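Local structure of bromodomain factor 2 protein (Trypanosoma cruzi, 6NIM) at residues R15-V20 with Q59-G64; F32-S37 with D53-R58; K46-P51 with A83-A88. The protein is a bromodomain protein that probably recognises acetylated lysine, most likely on histones, through a pocket at one end of its helical bundle. All blocks are in the same frame, centred on the assembly; numbering follows the deposited sequence.

Interaction 1: R15-V20 with Q59-G64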
ATOM      1  N   ARG A  15     -17.660 -13.460   3.110  1.00 17.51           N
ATOM      2  CA  ARG A  15     -17.648 -12.051   3.603  1.00 19.79           C
ATOM      3  C   ARG A  15     -16.759 -11.205   2.688  1.00 20.12           C
ATOM      4  O   ARG A  15     -17.129 -10.062   2.394  1.00 17.48           O
ATOM      5  CB  ARG A  15     -17.173 -11.998   5.047  1.00 21.62           C
ATOM      6  CG  ARG A  15     -18.136 -12.635   6.032  1.00 25.75           C
ATOM      7  CD  ARG A  15     -17.417 -12.661   7.355  1.00 29.90           C
ATOM      8  NE  ARG A  15     -18.054 -13.490   8.342  1.00 40.88           N
ATOM      9  CZ  ARG A  15     -19.085 -13.101   9.062  1.00 46.48           C
ATOM     10  NH1 ARG A  15     -19.610 -11.911   8.841  1.00 54.55           N
ATOM     11  NH2 ARG A  15     -19.591 -13.889   9.997  1.00 46.33           N
ATOM     12  N   CYS A  16     -15.648 -11.751   2.203  1.00 17.80           N
ATOM     13  CA  CYS A  16     -14.802 -11.007   1.238  1.00 17.40           C
ATOM     14  C   CYS A  16     -15.569 -10.762  -0.063  1.00 17.52           C
ATOM     15  O   CYS A  16     -15.397  -9.700  -0.663  1.00 16.35           O
ATOM     16  CB  CYS A  16     -13.490 -11.725   0.978  1.00 17.60           C
ATOM     17  SG  CYS A  16     -12.367 -11.632   2.387  1.00 19.14           S
ATOM     18  N   LEU A  17     -16.288 -11.759  -0.591  1.00 16.41           N
ATOM     19  CA  LEU A  17     -17.070 -11.575  -1.826  1.00 17.43           C
ATOM     20  C   LEU A  17     -18.177 -10.549  -1.579  1.00 17.12           C
ATOM     21  O   LEU A  17     -18.423  -9.735  -2.487  1.00 17.66           O
ATOM     22  CB  LEU A  17     -17.630 -12.922  -2.310  1.00 17.43           C
ATOM     23  CG  LEU A  17     -16.547 -13.823  -2.890  1.00 18.38           C
ATOM     24  CD1 LEU A  17     -17.045 -15.262  -3.033  1.00 17.85           C
ATOM     25  CD2 LEU A  17     -16.056 -13.276  -4.233  1.00 18.47           C
ATOM     26  N   ALA A  18     -18.809 -10.580  -0.397  1.00 17.17           N
ATOM     27  CA  ALA A  18     -19.899  -9.629  -0.065  1.00 16.72           C
ATOM     28  C   ALA A  18     -19.305  -8.221  -0.100  1.00 16.16           C
ATOM     29  O   ALA A  18     -19.937  -7.278  -0.633  1.00 16.34           O
ATOM     30  CB  ALA A  18     -20.491  -9.945   1.285  1.00 16.78           C
ATOM     31  N   PHE A  19     -18.102  -8.090   0.459  1.00 16.95           N
ATOM     32  CA  PHE A  19     -17.354  -6.808   0.520  1.00 16.92           C
ATOM     33  C   PHE A  19     -17.097  -6.281  -0.894  1.00 17.52           C
ATOM     34  O   PHE A  19     -17.442  -5.132  -1.197  1.00 17.35           O
ATOM     35  CB  PHE A  19     -16.073  -7.060   1.316  1.00 18.17           C
ATOM     36  CG  PHE A  19     -14.997  -6.011   1.263  1.00 17.54           C
ATOM     37  CD1 PHE A  19     -15.272  -4.676   1.543  1.00 17.36           C
ATOM     38  CD2 PHE A  19     -13.681  -6.379   1.040  1.00 17.23           C
ATOM     39  CE1 PHE A  19     -14.249  -3.738   1.559  1.00 18.00           C
ATOM     40  CE2 PHE A  19     -12.667  -5.428   1.040  1.00 19.08           C
ATOM     41  CZ  PHE A  19     -12.950  -4.115   1.347  1.00 17.32           C
ATOM     42  N   VAL A  20     -16.609  -7.132  -1.788  1.00 16.78           N
ATOM     43  CA  VAL A  20     -16.331  -6.764  -3.201  1.00 17.86           C
ATOM     44  C   VAL A  20     -17.649  -6.354  -3.864  1.00 18.23           C
ATOM     45  O   VAL A  20     -17.656  -5.386  -4.582  1.00 16.01           O
ATOM     46  CB  VAL A  20     -15.620  -7.911  -3.935  1.00 17.43           C
ATOM     47  CG1 VAL A  20     -15.611  -7.710  -5.437  1.00 18.95           C
ATOM     48  CG2 VAL A  20     -14.223  -8.057  -3.363  1.00 18.70           C
ATOM     49  N   GLN A  59     -12.122 -12.818  -8.536  1.00 21.38           N
ATOM     50  CA  GLN A  59     -11.536 -14.098  -9.041  1.00 22.97           C
ATOM     51  C   GLN A  59     -10.475 -14.615  -8.072  1.00 22.06           C
ATOM     52  O   GLN A  59     -10.414 -15.843  -7.873  1.00 20.98           O
ATOM     53  CB  GLN A  59     -10.998 -13.918 -10.459  1.00 26.65           C
ATOM     54  CG  GLN A  59     -12.140 -13.693 -11.432  1.00 31.77           C
ATOM     55  CD  GLN A  59     -11.698 -13.549 -12.863  1.00 39.53           C
ATOM     56  OE1 GLN A  59     -10.768 -12.809 -13.181  1.00 47.83           O
ATOM     57  NE2 GLN A  59     -12.394 -14.253 -13.740  1.00 47.54           N
ATOM     58  N   GLY A  60      -9.677 -13.729  -7.481  1.00 22.18           N
ATOM     59  CA  GLY A  60      -8.597 -14.096  -6.548  1.00 22.21           C
ATOM     60  C   GLY A  60      -9.151 -14.670  -5.245  1.00 21.79           C
ATOM     61  O   GLY A  60      -8.537 -15.590  -4.641  1.00 21.90           O
ATOM     62  N   ILE A  61     -10.266 -14.127  -4.778  1.00 20.03           N
ATOM     63  CA  ILE A  61     -10.982 -14.694  -3.598  1.00 18.01           C
ATOM     64  C   ILE A  61     -11.464 -16.073  -4.015  1.00 18.72           C
ATOM     65  O   ILE A  61     -11.266 -17.007  -3.253  1.00 20.09           O
ATOM     66  CB  ILE A  61     -12.173 -13.832  -3.141  1.00 18.28           C
ATOM     67  CG1 ILE A  61     -11.744 -12.427  -2.705  1.00 18.74           C
ATOM     68  CG2 ILE A  61     -12.944 -14.545  -2.023  1.00 19.65           C
ATOM     69  CD1 ILE A  61     -12.841 -11.369  -2.759  1.00 19.61           C
ATOM     70  N   GLU A  62     -12.170 -16.150  -5.134  1.00 17.47           N
ATOM     71  CA  GLU A  62     -12.845 -17.418  -5.544  1.00 19.90           C
ATOM     72  C   GLU A  62     -11.808 -18.542  -5.646  1.00 21.44           C
ATOM     73  O   GLU A  62     -12.104 -19.709  -5.249  1.00 21.47           O
ATOM     74  CB  GLU A  62     -13.584 -17.223  -6.868  1.00 18.79           C
ATOM     75  CG  GLU A  62     -14.884 -16.437  -6.739  1.00 19.22           C
ATOM     76  CD  GLU A  62     -15.507 -16.060  -8.072  1.00 21.63           C
ATOM     77  OE1 GLU A  62     -14.822 -16.192  -9.110  1.00 24.33           O
ATOM     78  OE2 GLU A  62     -16.657 -15.607  -8.087  1.00 23.26           O
ATOM     79  N   SER A  63     -10.631 -18.227  -6.181  1.00 20.89           N
ATOM     80  CA  SER A  63      -9.570 -19.223  -6.477  1.00 22.81           C
ATOM     81  C   SER A  63      -8.766 -19.551  -5.218  1.00 24.90           C
ATOM     82  O   SER A  63      -7.911 -20.459  -5.277  1.00 24.83           O
ATOM     83  CB  SER A  63      -8.658 -18.710  -7.557  1.00 23.90           C
ATOM     84  OG  SER A  63      -7.876 -17.619  -7.054  1.00 25.02           O
ATOM     85  N   GLY A  64      -8.930 -18.791  -4.146  1.00 21.79           N
ATOM     86  CA  GLY A  64      -8.071 -18.906  -2.957  1.00 25.02           C
ATOM     87  C   GLY A  64      -6.687 -18.332  -3.197  1.00 23.87           C
ATOM     88  O   GLY A  64      -5.754 -18.732  -2.466  1.00 27.46           O
TER
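I61 of helix 54-62 points toward helix 13-26 and packs there among C16, L17 and V20, joining the first two helices of the four-helix bundle that defines the bromodomain fold; the short helix 44-47 lies in the ZA loop between them. The contact buries 219 Å² and is apolar apart from its rim. The two branches of I61 divide the work. With CG1 anti to the carbonyl carbon (chi1 -61°), the longer arm carries CD1 in among C16 and V20, while the methyl CG2 is left to face L17. CD1 meets V20 CG2 at 3.6 Å and C16 CB at 3.8 Å, so one methyl rests on two residues a helical turn apart. V20 and I61 lie antiparallel, each side chain sliding past the other rather than meeting end on. L17 does the same on the CG2 side: its branch point CG lies 3.8 Å from I61 CG2, and its methyl CD2 is 4.0 Å from I61 CD1, so the leucine rides alongside both arms of the isoleucine.

Toward the surface, L17 CD2 also approaches the aliphatic CG of E62 at 4.2 Å. The carboxylate of E62 has its polar partner elsewhere, in a salt bridge from OE2 to R58 NE one turn earlier on its own helix. On the inner side, V72 of helix 69-86 touches both C16 and I61, tying a third helix to the pair. Helix 54-62 leaves the contact through a Schellman motif at G64, whose positive phi accompanies a 3.1 Å bond from G64 N to I61 O.

Interaction 2: F32-S37 with D53-R58. With SO4 (sulfate ion), chain D.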
ATOM      1  N   PHE A  32     -13.930   0.864 -11.310  1.00 18.67           N
ATOM      2  CA  PHE A  32     -13.226  -0.229 -10.598  1.00 19.33           C
ATOM      3  C   PHE A  32     -13.744  -1.610 -11.046  1.00 20.80           C
ATOM      4  O   PHE A  32     -13.300  -2.619 -10.484  1.00 18.78           O
ATOM      5  CB  PHE A  32     -13.435  -0.091  -9.087  1.00 18.32           C
ATOM      6  CG  PHE A  32     -12.901   1.162  -8.439  1.00 18.76           C
ATOM      7  CD1 PHE A  32     -11.573   1.544  -8.585  1.00 18.95           C
ATOM      8  CD2 PHE A  32     -13.742   1.957  -7.671  1.00 18.61           C
ATOM      9  CE1 PHE A  32     -11.092   2.684  -7.964  1.00 19.01           C
ATOM     10  CE2 PHE A  32     -13.252   3.088  -7.038  1.00 19.01           C
ATOM     11  CZ  PHE A  32     -11.937   3.452  -7.188  1.00 18.54           C
ATOM     12  N   HIS A  33     -14.668  -1.680 -12.002  1.00 20.71           N
ATOM     13  CA  HIS A  33     -15.325  -2.970 -12.329  1.00 21.37           C
ATOM     14  C   HIS A  33     -14.344  -3.897 -13.056  1.00 22.09           C
ATOM     15  O   HIS A  33     -14.455  -5.111 -12.863  1.00 24.99           O
ATOM     16  CB  HIS A  33     -16.645  -2.781 -13.091  1.00 22.12           C
ATOM     17  CG  HIS A  33     -17.787  -2.341 -12.247  1.00 22.07           C
ATOM     18  ND1 HIS A  33     -19.070  -2.213 -12.755  1.00 21.98           N
ATOM     19  CD2 HIS A  33     -17.849  -1.964 -10.952  1.00 22.04           C
ATOM     20  CE1 HIS A  33     -19.873  -1.771 -11.813  1.00 21.86           C
ATOM     21  NE2 HIS A  33     -19.150  -1.626 -10.688  1.00 21.85           N
ATOM     22  N   HIS A  34     -13.482  -3.368 -13.927  1.00 22.52           N
ATOM     23  CA  HIS A  34     -12.704  -4.179 -14.900  1.00 24.90           C
ATOM     24  C   HIS A  34     -11.272  -3.676 -14.996  1.00 23.70           C
ATOM     25  O   HIS A  34     -11.009  -2.508 -14.716  1.00 20.84           O
ATOM     26  CB  HIS A  34     -13.414  -4.176 -16.262  1.00 25.39           C
ATOM     27  CG  HIS A  34     -14.767  -4.801 -16.187  1.00 27.26           C
ATOM     28  ND1 HIS A  34     -14.949  -6.175 -16.036  1.00 29.50           N
ATOM     29  CD2 HIS A  34     -15.996  -4.256 -16.241  1.00 28.34           C
ATOM     30  CE1 HIS A  34     -16.240  -6.428 -15.961  1.00 27.55           C
ATOM     31  NE2 HIS A  34     -16.900  -5.275 -16.106  1.00 29.20           N
ATOM     32  N   PRO A  35     -10.312  -4.544 -15.382  1.00 24.65           N
ATOM     33  CA  PRO A  35      -8.944  -4.118 -15.672  1.00 24.22           C
ATOM     34  C   PRO A  35      -8.903  -2.981 -16.699  1.00 24.55           C
ATOM     35  O   PRO A  35      -9.715  -2.943 -17.608  1.00 24.43           O
ATOM     36  CB  PRO A  35      -8.259  -5.366 -16.269  1.00 25.74           C
ATOM     37  CG  PRO A  35      -9.099  -6.519 -15.791  1.00 25.91           C
ATOM     38  CD  PRO A  35     -10.498  -5.992 -15.617  1.00 24.92           C
ATOM     39  N   ILE A  36      -7.997  -2.038 -16.490  1.00 24.79           N
ATOM     40  CA  ILE A  36      -7.823  -0.897 -17.427  1.00 27.04           C
ATOM     41  C   ILE A  36      -7.025  -1.445 -18.603  1.00 28.66           C
ATOM     42  O   ILE A  36      -6.016  -2.078 -18.338  1.00 26.92           O
ATOM     43  CB  ILE A  36      -7.127   0.283 -16.733  1.00 30.66           C
ATOM     44  CG1 ILE A  36      -7.854   0.698 -15.446  1.00 34.45           C
ATOM     45  CG2 ILE A  36      -6.970   1.452 -17.703  1.00 31.24           C
ATOM     46  CD1 ILE A  36      -9.265   1.152 -15.671  1.00 37.70           C
ATOM     47  N   SER A  37      -7.475  -1.275 -19.840  1.00 30.19           N
ATOM     48  CA  SER A  37      -6.689  -1.752 -21.002  1.00 34.24           C
ATOM     49  C   SER A  37      -5.885  -0.584 -21.585  1.00 31.46           C
ATOM     50  O   SER A  37      -6.415   0.547 -21.624  1.00 28.47           O
ATOM     51  CB  SER A  37      -7.550  -2.423 -22.044  1.00 37.75           C
ATOM     52  OG  SER A  37      -8.196  -1.468 -22.856  1.00 43.69           O
ATOM     53  N   ASP A  53      -8.418  -4.640  -9.969  1.00 19.98           N
ATOM     54  CA  ASP A  53      -9.806  -4.164 -10.175  1.00 18.37           C
ATOM     55  C   ASP A  53     -10.720  -5.159  -9.433  1.00 17.56           C
ATOM     56  O   ASP A  53     -10.203  -6.237  -9.041  1.00 17.20           O
ATOM     57  CB  ASP A  53     -10.144  -4.073 -11.651  1.00 19.85           C
ATOM     58  CG  ASP A  53     -10.095  -5.466 -12.238  1.00 21.19           C
ATOM     59  OD1 ASP A  53      -8.958  -5.943 -12.480  1.00 19.97           O
ATOM     60  OD2 ASP A  53     -11.162  -6.076 -12.299  1.00 21.95           O
ATOM     61  N   LEU A  54     -11.992  -4.806  -9.210  1.00 17.51           N
ATOM     62  CA  LEU A  54     -12.941  -5.637  -8.423  1.00 16.76           C
ATOM     63  C   LEU A  54     -13.162  -7.010  -9.085  1.00 17.82           C
ATOM     64  O   LEU A  54     -13.322  -7.984  -8.330  1.00 18.19           O
ATOM     65  CB  LEU A  54     -14.267  -4.896  -8.241  1.00 16.63           C
ATOM     66  CG  LEU A  54     -14.191  -3.650  -7.337  1.00 17.43           C
ATOM     67  CD1 LEU A  54     -15.520  -2.901  -7.393  1.00 18.66           C
ATOM     68  CD2 LEU A  54     -13.820  -4.037  -5.916  1.00 18.70           C
ATOM     69  N   SER A  55     -13.168  -7.103 -10.415  1.00 18.64           N
ATOM     70  CA  SER A  55     -13.388  -8.401 -11.119  1.00 19.95           C
ATOM     71  C   SER A  55     -12.206  -9.313 -10.820  1.00 20.07           C
ATOM     72  O   SER A  55     -12.405 -10.491 -10.449  1.00 20.71           O
ATOM     73  CB  SER A  55     -13.605  -8.237 -12.610  1.00 19.77           C
ATOM     74  OG  SER A  55     -14.885  -7.702 -12.855  1.00 21.12           O
ATOM     75  N   THR A  56     -10.997  -8.780 -10.893  1.00 20.65           N
ATOM     76  CA  THR A  56      -9.741  -9.523 -10.639  1.00 20.70           C
ATOM     77  C   THR A  56      -9.728  -9.951  -9.166  1.00 21.13           C
ATOM     78  O   THR A  56      -9.319 -11.111  -8.852  1.00 20.18           O
ATOM     79  CB  THR A  56      -8.496  -8.693 -11.003  1.00 22.44           C
ATOM     80  OG1 THR A  56      -8.538  -8.395 -12.406  1.00 22.67           O
ATOM     81  CG2 THR A  56      -7.212  -9.420 -10.662  1.00 24.41           C
ATOM     82  N   ILE A  57     -10.093  -9.045  -8.243  1.00 19.55           N
ATOM     83  CA  ILE A  57     -10.088  -9.400  -6.803  1.00 19.10           C
ATOM     84  C   ILE A  57     -11.143 -10.502  -6.541  1.00 20.07           C
ATOM     85  O   ILE A  57     -10.850 -11.434  -5.783  1.00 19.42           O
ATOM     86  CB  ILE A  57     -10.318  -8.146  -5.944  1.00 18.95           C
ATOM     87  CG1 ILE A  57      -9.131  -7.173  -6.044  1.00 18.33           C
ATOM     88  CG2 ILE A  57     -10.613  -8.568  -4.511  1.00 18.15           C
ATOM     89  CD1 ILE A  57      -9.430  -5.787  -5.507  1.00 18.34           C
ATOM     90  N   ARG A  58     -12.341 -10.395  -7.115  1.00 18.65           N
ATOM     91  CA  ARG A  58     -13.393 -11.431  -6.967  1.00 20.05           C
ATOM     92  C   ARG A  58     -12.810 -12.784  -7.397  1.00 19.31           C
ATOM     93  O   ARG A  58     -12.945 -13.774  -6.646  1.00 20.68           O
ATOM     94  CB  ARG A  58     -14.638 -11.100  -7.776  1.00 20.55           C
ATOM     95  CG  ARG A  58     -15.649 -12.243  -7.781  1.00 23.73           C
ATOM     96  CD  ARG A  58     -17.002 -11.802  -8.255  1.00 26.98           C
ATOM     97  NE  ARG A  58     -17.910 -12.942  -8.368  1.00 28.81           N
ATOM     98  CZ  ARG A  58     -19.215 -12.858  -8.618  1.00 37.24           C
ATOM     99  NH1 ARG A  58     -19.795 -11.677  -8.768  1.00 38.02           N
ATOM    100  NH2 ARG A  58     -19.950 -13.957  -8.698  1.00 38.97           N
TER
HETATM  101  S   SO4 D 202     -20.354  -3.291 -15.843  1.00 56.31           S
HETATM  102  O1  SO4 D 202     -20.398  -4.681 -16.191  1.00 57.02           O
HETATM  103  O2  SO4 D 202     -19.031  -2.958 -15.382  1.00 49.11           O
HETATM  104  O3  SO4 D 202     -21.322  -3.021 -14.790  1.00 57.11           O
HETATM  105  O4  SO4 D 202     -20.660  -2.487 -16.996  1.00 52.42           O
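The imidazole of H34 comes obliquely to the S55 hydroxyl, ND1 lying 3.5 Å from OG, where the ZA loop of the bromodomain fold lies against the first turn of helix 54-62. The same ring has a sulfate ion at its edge, near its plane; the ion, probably from the crystallisation liquor, sits likewise at the edge of the H33 ring. H33 ND1 donates to sulfate O2 at 2.7 Å, and H34 NE2 adds a weak bond to the same oxygen. L54 CD1 lies at another point of the H33 edge. W24 of helix 13-26 stacks on the H33 ring, and H33 NE2 donates a hydrogen bond to W24 O; with the stack, this holds the rotation of the imidazole.

Backbone carbonyls of the loop do most of the binding to the helix. F32 O accepts from L54 N at 2.8 Å (N-H...O 164°), and H33 O receives the S55 hydroxyl at 2.6 Å; both donors lie almost straight beyond their carbonyls. A weaker bond from S55 N also reaches H33 O. Beside the bond to F32 O, F32 CB meets L54 CD1 at 3.9 Å, while the phenyl ring turns away toward M79 and A83 of helix 69-86.

D53 is the N-cap of the helix. Its chi1 of 64° sets CG between the backbone N and the carbonyl carbon, folding the carboxylate back over the helix start; T56 N reaches OD2 from above the carboxylate plane. The pyrrolidine of P35, whose nitrogen has no proton to offer, crosses this carboxylate at a slant, with CG 3.4 Å from D53 OD1 and CD 3.4 Å from OD2.

Interaction 3: K46-P51 with A83-A88; sequences KVINYP and ALEYNA
E85, in the last turn of helix 69-86, reaches across to I48, just after the short helix 44-47 of the ZA loop, at the end of the bromodomain bundle where the ZA and BC loops come together. Its CB starts the contact, 4.1 Å from I48 CD1. From there CG stands anti to the carbonyl carbon (chi1 -64°) and the chain runs on extended, passing I48 obliquely, so that the carboxylate arrives beside the same methyl: OE1 lies 3.8 Å from I48 CD1. At the tip a water takes over. It donates to E85 OE1 at 3.1 Å and to V47 O, also at 3.1 Å, and accepts a weak bond from N49 N. One water thus links the carboxylate to V47 O and, weakly, to N49 N.

Beside this polar bridge lies an apolar patch. I48 CG1 sits 4.2 Å from Y86 CB, and V47 meets the edge of the Y86 ring near its plane, its CB 4.0 Å from CD1, the two side chains crossing at about a right angle. The ring swings out with its CG anti to the backbone N (chi1 -178°), which brings that edge to V47; Y44 meets the tyrosine too, and the phenolic OH bonds to D43, so the ring is held at its far end by the ZA loop as well.

One residue on, N87 begins the BC loop at the position where bromodomains usually carry the asparagine that binds acetyl-lysine. Here N87 ND2 donates to a lone pair of A83 O at 2.9 Å, a carbonyl that also accepts from N87 N.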
ATOM      1  N   LYS A  46       2.375   2.611 -17.594  1.00 30.11           N
ATOM      2  CA  LYS A  46       3.581   3.431 -17.317  1.00 31.90           C
ATOM      3  C   LYS A  46       3.474   4.030 -15.907  1.00 31.58           C
ATOM      4  O   LYS A  46       4.494   4.098 -15.225  1.00 36.90           O
ATOM      5  CB  LYS A  46       3.753   4.508 -18.393  1.00 35.09           C
ATOM      6  N   VAL A  47       2.282   4.476 -15.504  1.00 30.08           N
ATOM      7  CA  VAL A  47       2.047   5.186 -14.211  1.00 29.63           C
ATOM      8  C   VAL A  47       1.879   4.140 -13.101  1.00 31.31           C
ATOM      9  O   VAL A  47       2.366   4.353 -11.973  1.00 32.31           O
ATOM     10  CB  VAL A  47       0.803   6.088 -14.332  1.00 30.81           C
ATOM     11  CG1 VAL A  47       0.562   6.899 -13.066  1.00 34.26           C
ATOM     12  CG2 VAL A  47       0.889   7.001 -15.553  1.00 32.51           C
ATOM     13  N   ILE A  48       1.158   3.061 -13.400  1.00 27.64           N
ATOM     14  CA  ILE A  48       0.633   2.118 -12.367  1.00 26.91           C
ATOM     15  C   ILE A  48       1.332   0.760 -12.509  1.00 28.25           C
ATOM     16  O   ILE A  48       1.089   0.093 -13.538  1.00 30.99           O
ATOM     17  CB  ILE A  48      -0.893   2.011 -12.528  1.00 25.81           C
ATOM     18  CG1 ILE A  48      -1.581   3.362 -12.287  1.00 23.19           C
ATOM     19  CG2 ILE A  48      -1.460   0.922 -11.626  1.00 25.56           C
ATOM     20  CD1 ILE A  48      -1.253   3.990 -10.964  1.00 24.35           C
ATOM     21  N   ASN A  49       2.097   0.376 -11.487  1.00 29.02           N
ATOM     22  CA  ASN A  49       2.944  -0.848 -11.416  1.00 34.71           C
ATOM     23  C   ASN A  49       2.124  -2.068 -10.962  1.00 32.73           C
ATOM     24  O   ASN A  49       2.547  -3.187 -11.255  1.00 30.61           O
ATOM     25  CB  ASN A  49       4.084  -0.682 -10.408  1.00 40.62           C
ATOM     26  CG  ASN A  49       5.181   0.239 -10.901  1.00 48.33           C
ATOM     27  OD1 ASN A  49       5.285   0.507 -12.100  1.00 54.45           O
ATOM     28  ND2 ASN A  49       5.993   0.735  -9.980  1.00 51.06           N
ATOM     29  N   TYR A  50       1.017  -1.852 -10.245  1.00 30.14           N
ATOM     30  CA  TYR A  50       0.257  -2.905  -9.528  1.00 29.86           C
ATOM     31  C   TYR A  50      -1.224  -2.766  -9.859  1.00 26.40           C
ATOM     32  O   TYR A  50      -2.040  -2.470  -8.991  1.00 23.03           O
ATOM     33  CB  TYR A  50       0.474  -2.770  -8.027  1.00 33.81           C
ATOM     34  CG  TYR A  50       1.904  -2.832  -7.558  1.00 39.76           C
ATOM     35  CD1 TYR A  50       2.714  -3.918  -7.855  1.00 43.75           C
ATOM     36  CD2 TYR A  50       2.422  -1.828  -6.756  1.00 48.71           C
ATOM     37  CE1 TYR A  50       4.016  -3.992  -7.385  1.00 50.16           C
ATOM     38  CE2 TYR A  50       3.719  -1.885  -6.279  1.00 53.44           C
ATOM     39  CZ  TYR A  50       4.517  -2.968  -6.596  1.00 54.89           C
ATOM     40  OH  TYR A  50       5.793  -3.009  -6.110  1.00 62.64           O
ATOM     41  N   PRO A  51      -1.613  -2.957 -11.127  1.00 26.22           N
ATOM     42  CA  PRO A  51      -3.014  -2.859 -11.510  1.00 25.21           C
ATOM     43  C   PRO A  51      -3.830  -3.922 -10.764  1.00 24.41           C
ATOM     44  O   PRO A  51      -3.378  -5.015 -10.561  1.00 21.56           O
ATOM     45  CB  PRO A  51      -2.974  -3.111 -13.019  1.00 26.24           C
ATOM     46  CG  PRO A  51      -1.764  -4.014 -13.170  1.00 28.16           C
ATOM     47  CD  PRO A  51      -0.754  -3.370 -12.249  1.00 29.24           C
ATOM     48  N   ALA A  83      -6.114   4.645  -8.518  1.00 19.08           N
ATOM     49  CA  ALA A  83      -7.061   5.626  -9.084  1.00 18.15           C
ATOM     50  C   ALA A  83      -6.688   7.022  -8.562  1.00 18.10           C
ATOM     51  O   ALA A  83      -6.801   7.979  -9.344  1.00 19.66           O
ATOM     52  CB  ALA A  83      -8.475   5.248  -8.759  1.00 17.19           C
ATOM     53  N   LEU A  84      -6.290   7.127  -7.297  1.00 17.39           N
ATOM     54  CA  LEU A  84      -5.866   8.429  -6.701  1.00 18.73           C
ATOM     55  C   LEU A  84      -4.564   8.902  -7.363  1.00 19.60           C
ATOM     56  O   LEU A  84      -4.458  10.125  -7.642  1.00 20.25           O
ATOM     57  CB  LEU A  84      -5.739   8.289  -5.185  1.00 18.18           C
ATOM     58  CG  LEU A  84      -7.088   8.244  -4.483  1.00 17.97           C
ATOM     59  CD1 LEU A  84      -6.938   7.802  -3.051  1.00 17.95           C
ATOM     60  CD2 LEU A  84      -7.824   9.592  -4.610  1.00 17.06           C
ATOM     61  N   GLU A  85      -3.644   7.988  -7.684  1.00 20.28           N
ATOM     62  CA  GLU A  85      -2.376   8.363  -8.376  1.00 23.63           C
ATOM     63  C   GLU A  85      -2.652   8.745  -9.835  1.00 21.66           C
ATOM     64  O   GLU A  85      -2.067   9.730 -10.328  1.00 21.53           O
ATOM     65  CB  GLU A  85      -1.350   7.223  -8.389  1.00 27.24           C
ATOM     66  CG  GLU A  85      -0.848   6.788  -7.036  1.00 34.30           C
ATOM     67  CD  GLU A  85      -0.113   5.442  -7.059  1.00 42.37           C
ATOM     68  OE1 GLU A  85       0.693   5.226  -8.001  1.00 42.40           O
ATOM     69  OE2 GLU A  85      -0.356   4.591  -6.155  1.00 48.45           O
ATOM     70  N   TYR A  86      -3.428   7.939 -10.549  1.00 21.49           N
ATOM     71  CA  TYR A  86      -3.569   8.059 -12.017  1.00 21.50           C
ATOM     72  C   TYR A  86      -4.486   9.220 -12.391  1.00 22.06           C
ATOM     73  O   TYR A  86      -4.154   9.920 -13.369  1.00 21.97           O
ATOM     74  CB  TYR A  86      -4.077   6.758 -12.658  1.00 21.40           C
ATOM     75  CG  TYR A  86      -4.173   6.899 -14.146  1.00 22.45           C
ATOM     76  CD1 TYR A  86      -3.030   6.839 -14.926  1.00 25.80           C
ATOM     77  CD2 TYR A  86      -5.383   7.209 -14.761  1.00 22.88           C
ATOM     78  CE1 TYR A  86      -3.097   7.008 -16.302  1.00 24.88           C
ATOM     79  CE2 TYR A  86      -5.467   7.358 -16.139  1.00 23.29           C
ATOM     80  CZ  TYR A  86      -4.309   7.274 -16.905  1.00 23.68           C
ATOM     81  OH  TYR A  86      -4.371   7.458 -18.261  1.00 26.90           O
ATOM     82  N   ASN A  87      -5.586   9.417 -11.666  1.00 19.98           N
ATOM     83  CA  ASN A  87      -6.596  10.456 -12.004  1.00 20.77           C
ATOM     84  C   ASN A  87      -6.186  11.758 -11.320  1.00 22.39           C
ATOM     85  O   ASN A  87      -5.819  11.729 -10.142  1.00 21.36           O
ATOM     86  CB  ASN A  87      -7.999   9.981 -11.634  1.00 22.41           C
ATOM     87  CG  ASN A  87      -8.409   8.761 -12.432  1.00 24.03           C
ATOM     88  OD1 ASN A  87      -8.693   8.862 -13.628  1.00 21.13           O
ATOM     89  ND2 ASN A  87      -8.430   7.610 -11.775  1.00 21.94           N
ATOM     90  N   ALA A  88      -6.168  12.864 -12.068  1.00 22.01           N
ATOM     91  CA  ALA A  88      -5.774  14.182 -11.541  1.00 21.74           C
ATOM     92  C   ALA A  88      -6.791  14.671 -10.498  1.00 20.84           C
ATOM     93  O   ALA A  88      -8.008  14.503 -10.672  1.00 19.46           O
ATOM     94  CB  ALA A  88      -5.632  15.145 -12.694  1.00 23.66           C
TER
HETATM   95  O   HOH W   1       2.375   2.914  -9.232  1.00 42.28           O

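How the interactions relate
Interactions 1 and 2 share helix 54-62 and lie 12 Å apart between centres. They are continuous: L17 CD2 packs on R58 CG at 3.7 Å, and V20 CG2 on I57 CG2 at 3.8 Å. Interaction 2 is nested within the chain loop that interaction 1 closes. Its loop also reaches interaction 3, centred 14 Å away, where F32 CE1 rests on A83 CB at 3.7 Å. Interactions 1 and 3 do not touch; they lie on opposite sides of the chain's centre, 23 Å apart between centres. Judged by the family, the acetyl-lysine pocket lies between the ZA and BC loops, so interactions 2 and 3 probably border it, whereas interaction 1 belongs to the far end of the bundle.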